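Local coordinates for protein choline kinase (Cryptosporidium parvum, PDB 3MES) that probably phosphorylates choline, and perhaps ethanolamine, as a nucleotide- and magnesium-binding kinase of the choline/ethanolamine kinase family, at residues B[329-334]-B[355-360]. Numbering follows the deposited sequence.
Sequences LRKLFI and IMTKAV
Thr357 fills the gap between two helices of the mainly helical C-terminal lobe of this kinase, its side chain surrounded on the facing helix by Arg330, Lys331 and Ile334. Segments 329-334 and 355-360 belong to helices 327-342 and 351-362, whose local axes cross at 113° and come within 9.7 Å of each other. The two branches of Thr357 have different neighbours. Thr357 OG1 lies 3.3 Å from the end methyl CD1 of Ile334 and also faces CG of Lys331, while its hydrogen bond goes back within its own helix to Val353 O. Thr357 CG2, anti to the backbone N (OG1 at chi1 -57°), meets Arg330 NH1 at 3.7 Å, oblique to the guanidinium. Lys331 crosses the threonine at about a right angle, touching it through CG; beyond that its extended chain passes along Val353 and His354. Ile334 divides its branches as well: Ile334 CG2 packs on Met356 SD at 3.7 Å, and Ile334 CD1, at the end of an extended CG1 arm (chi2 169°), also reaches Val360 CG2 at 4.1 Å. Met356 and Val360 continue onto helix 294-303 through Ile298 and Ala299, so the apolar side of the contact merges with that helix; on the far side of helix 327-342, Leu332 packs on Leu332 of the second subunit. No direct hydrogen bond joins the two segments. Arg330 is linked through a single water that accepts from Arg330 NE at 2.8 Å and donates to Thr357 O at 3.0 Å.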
loop_
_atom_site.group_PDB
_atom_site.type_symbol
_atom_site.label_atom_id
_atom_site.label_comp_id
_atom_site.label_asym_id
_atom_site.label_seq_id
_atom_site.Cartn_x
_atom_site.Cartn_y
_atom_site.Cartn_z
ATOM N N LEU B 329 -0.521 -8.062 15.705
ATOM C CA LEU B 329 -0.194 -7.932 14.289
ATOM C C LEU B 329 -1.277 -8.573 13.433
ATOM O O LEU B 329 -1.760 -7.973 12.473
ATOM C CB LEU B 329 1.156 -8.578 13.971
ATOM C CG LEU B 329 1.613 -8.347 12.524
ATOM C CD1 LEU B 329 1.862 -6.864 12.288
ATOM C CD2 LEU B 329 2.851 -9.164 12.180
ATOM N N ARG B 330 -1.652 -9.796 13.791
ATOM C CA ARG B 330 -2.678 -10.528 13.065
ATOM C C ARG B 330 -3.968 -9.712 12.964
ATOM O O ARG B 330 -4.563 -9.605 11.889
ATOM C CB ARG B 330 -2.933 -11.888 13.729
ATOM C CG ARG B 330 -1.855 -12.935 13.450
ATOM C CD ARG B 330 -1.680 -13.896 14.629
ATOM N NE ARG B 330 -2.962 -14.390 15.122
ATOM C CZ ARG B 330 -3.151 -14.939 16.317
ATOM N NH1 ARG B 330 -4.360 -15.353 16.666
ATOM N NH2 ARG B 330 -2.140 -15.070 17.165
ATOM N N LYS B 331 -4.389 -9.127 14.083
ATOM C CA LYS B 331 -5.615 -8.325 14.124
ATOM C C LYS B 331 -5.544 -7.073 13.253
ATOM O O LYS B 331 -6.545 -6.654 12.676
ATOM C CB LYS B 331 -5.956 -7.934 15.561
ATOM C CG LYS B 331 -6.285 -9.113 16.444
ATOM C CD LYS B 331 -7.044 -8.675 17.684
ATOM C CE LYS B 331 -7.439 -9.879 18.523
ATOM N NZ LYS B 331 -8.361 -9.513 19.636
ATOM N N LEU B 332 -4.366 -6.465 13.176
ATOM C CA LEU B 332 -4.169 -5.334 12.278
ATOM C C LEU B 332 -4.335 -5.796 10.835
ATOM O O LEU B 332 -5.004 -5.144 10.033
ATOM C CB LEU B 332 -2.789 -4.712 12.488
ATOM C CG LEU B 332 -2.574 -4.073 13.860
ATOM C CD1 LEU B 332 -1.139 -3.584 14.013
ATOM C CD2 LEU B 332 -3.564 -2.935 14.077
ATOM N N PHE B 333 -3.732 -6.932 10.511
ATOM C CA PHE B 333 -3.851 -7.493 9.173
ATOM C C PHE B 333 -5.318 -7.682 8.821
ATOM O O PHE B 333 -5.788 -7.226 7.776
ATOM C CB PHE B 333 -3.121 -8.832 9.090
ATOM C CG PHE B 333 -3.191 -9.480 7.735
ATOM C CD1 PHE B 333 -2.131 -9.382 6.850
ATOM C CD2 PHE B 333 -4.318 -10.186 7.347
ATOM C CE1 PHE B 333 -2.190 -9.979 5.605
ATOM C CE2 PHE B 333 -4.384 -10.784 6.103
ATOM C CZ PHE B 333 -3.319 -10.682 5.231
ATOM N N ILE B 334 -6.043 -8.344 9.715
ATOM C CA ILE B 334 -7.423 -8.717 9.452
ATOM C C ILE B 334 -8.357 -7.514 9.399
ATOM O O ILE B 334 -9.354 -7.528 8.678
ATOM C CB ILE B 334 -7.922 -9.752 10.478
ATOM C CG1 ILE B 334 -7.204 -11.085 10.249
ATOM C CG2 ILE B 334 -9.432 -9.924 10.372
ATOM C CD1 ILE B 334 -7.425 -12.095 11.356
ATOM N N ILE B 355 -13.402 -12.300 16.344
ATOM C CA ILE B 355 -13.883 -13.618 15.943
ATOM C C ILE B 355 -13.072 -14.203 14.787
ATOM O O ILE B 355 -12.637 -15.355 14.843
ATOM C CB ILE B 355 -15.366 -13.581 15.542
ATOM C CG1 ILE B 355 -16.247 -13.378 16.774
ATOM C CG2 ILE B 355 -15.757 -14.863 14.827
ATOM C CD1 ILE B 355 -17.728 -13.400 16.470
ATOM N N MET B 356 -12.875 -13.407 13.742
ATOM C CA MET B 356 -12.188 -13.884 12.548
ATOM C C MET B 356 -10.732 -14.227 12.833
ATOM O O MET B 356 -10.188 -15.180 12.277
ATOM C CB MET B 356 -12.277 -12.860 11.413
ATOM C CG MET B 356 -11.541 -13.286 10.156
ATOM S SD MET B 356 -11.859 -12.218 8.740
ATOM C CE MET B 356 -10.877 -13.028 7.480
ATOM N N THR B 357 -10.102 -13.447 13.703
ATOM C CA THR B 357 -8.706 -13.682 14.042
ATOM C C THR B 357 -8.503 -15.074 14.635
ATOM O O THR B 357 -7.569 -15.784 14.266
ATOM C CB THR B 357 -8.177 -12.627 15.022
ATOM O OG1 THR B 357 -8.340 -11.324 14.451
ATOM C CG2 THR B 357 -6.704 -12.866 15.310
ATOM N N LYS B 358 -9.381 -15.464 15.553
ATOM C CA LYS B 358 -9.261 -16.766 16.200
ATOM C C LYS B 358 -9.705 -17.889 15.265
ATOM O O LYS B 358 -9.192 -19.005 15.331
ATOM C CB LYS B 358 -10.041 -16.794 17.520
ATOM C CG LYS B 358 -11.541 -16.634 17.364
ATOM C CD LYS B 358 -12.170 -15.983 18.596
ATOM C CE LYS B 358 -12.071 -16.877 19.822
ATOM N NZ LYS B 358 -12.903 -16.352 20.946
ATOM N N ALA B 359 -10.657 -17.584 14.391
ATOM C CA ALA B 359 -11.114 -18.547 13.395
ATOM C C ALA B 359 -10.008 -18.847 12.387
ATOM O O ALA B 359 -9.809 -19.998 11.995
ATOM C CB ALA B 359 -12.360 -18.032 12.684
ATOM N N VAL B 360 -9.290 -17.806 11.974
ATOM C CA VAL B 360 -8.205 -17.955 11.009
ATOM C C VAL B 360 -7.105 -18.865 11.542
ATOM O O VAL B 360 -6.396 -19.512 10.772
ATOM C CB VAL B 360 -7.586 -16.591 10.638
ATOM C CG1 VAL B 360 -6.278 -16.791 9.896
ATOM C CG2 VAL B 360 -8.556 -15.773 9.811
HETATM O O HOH W 1 -4.891 -15.089 13.230
#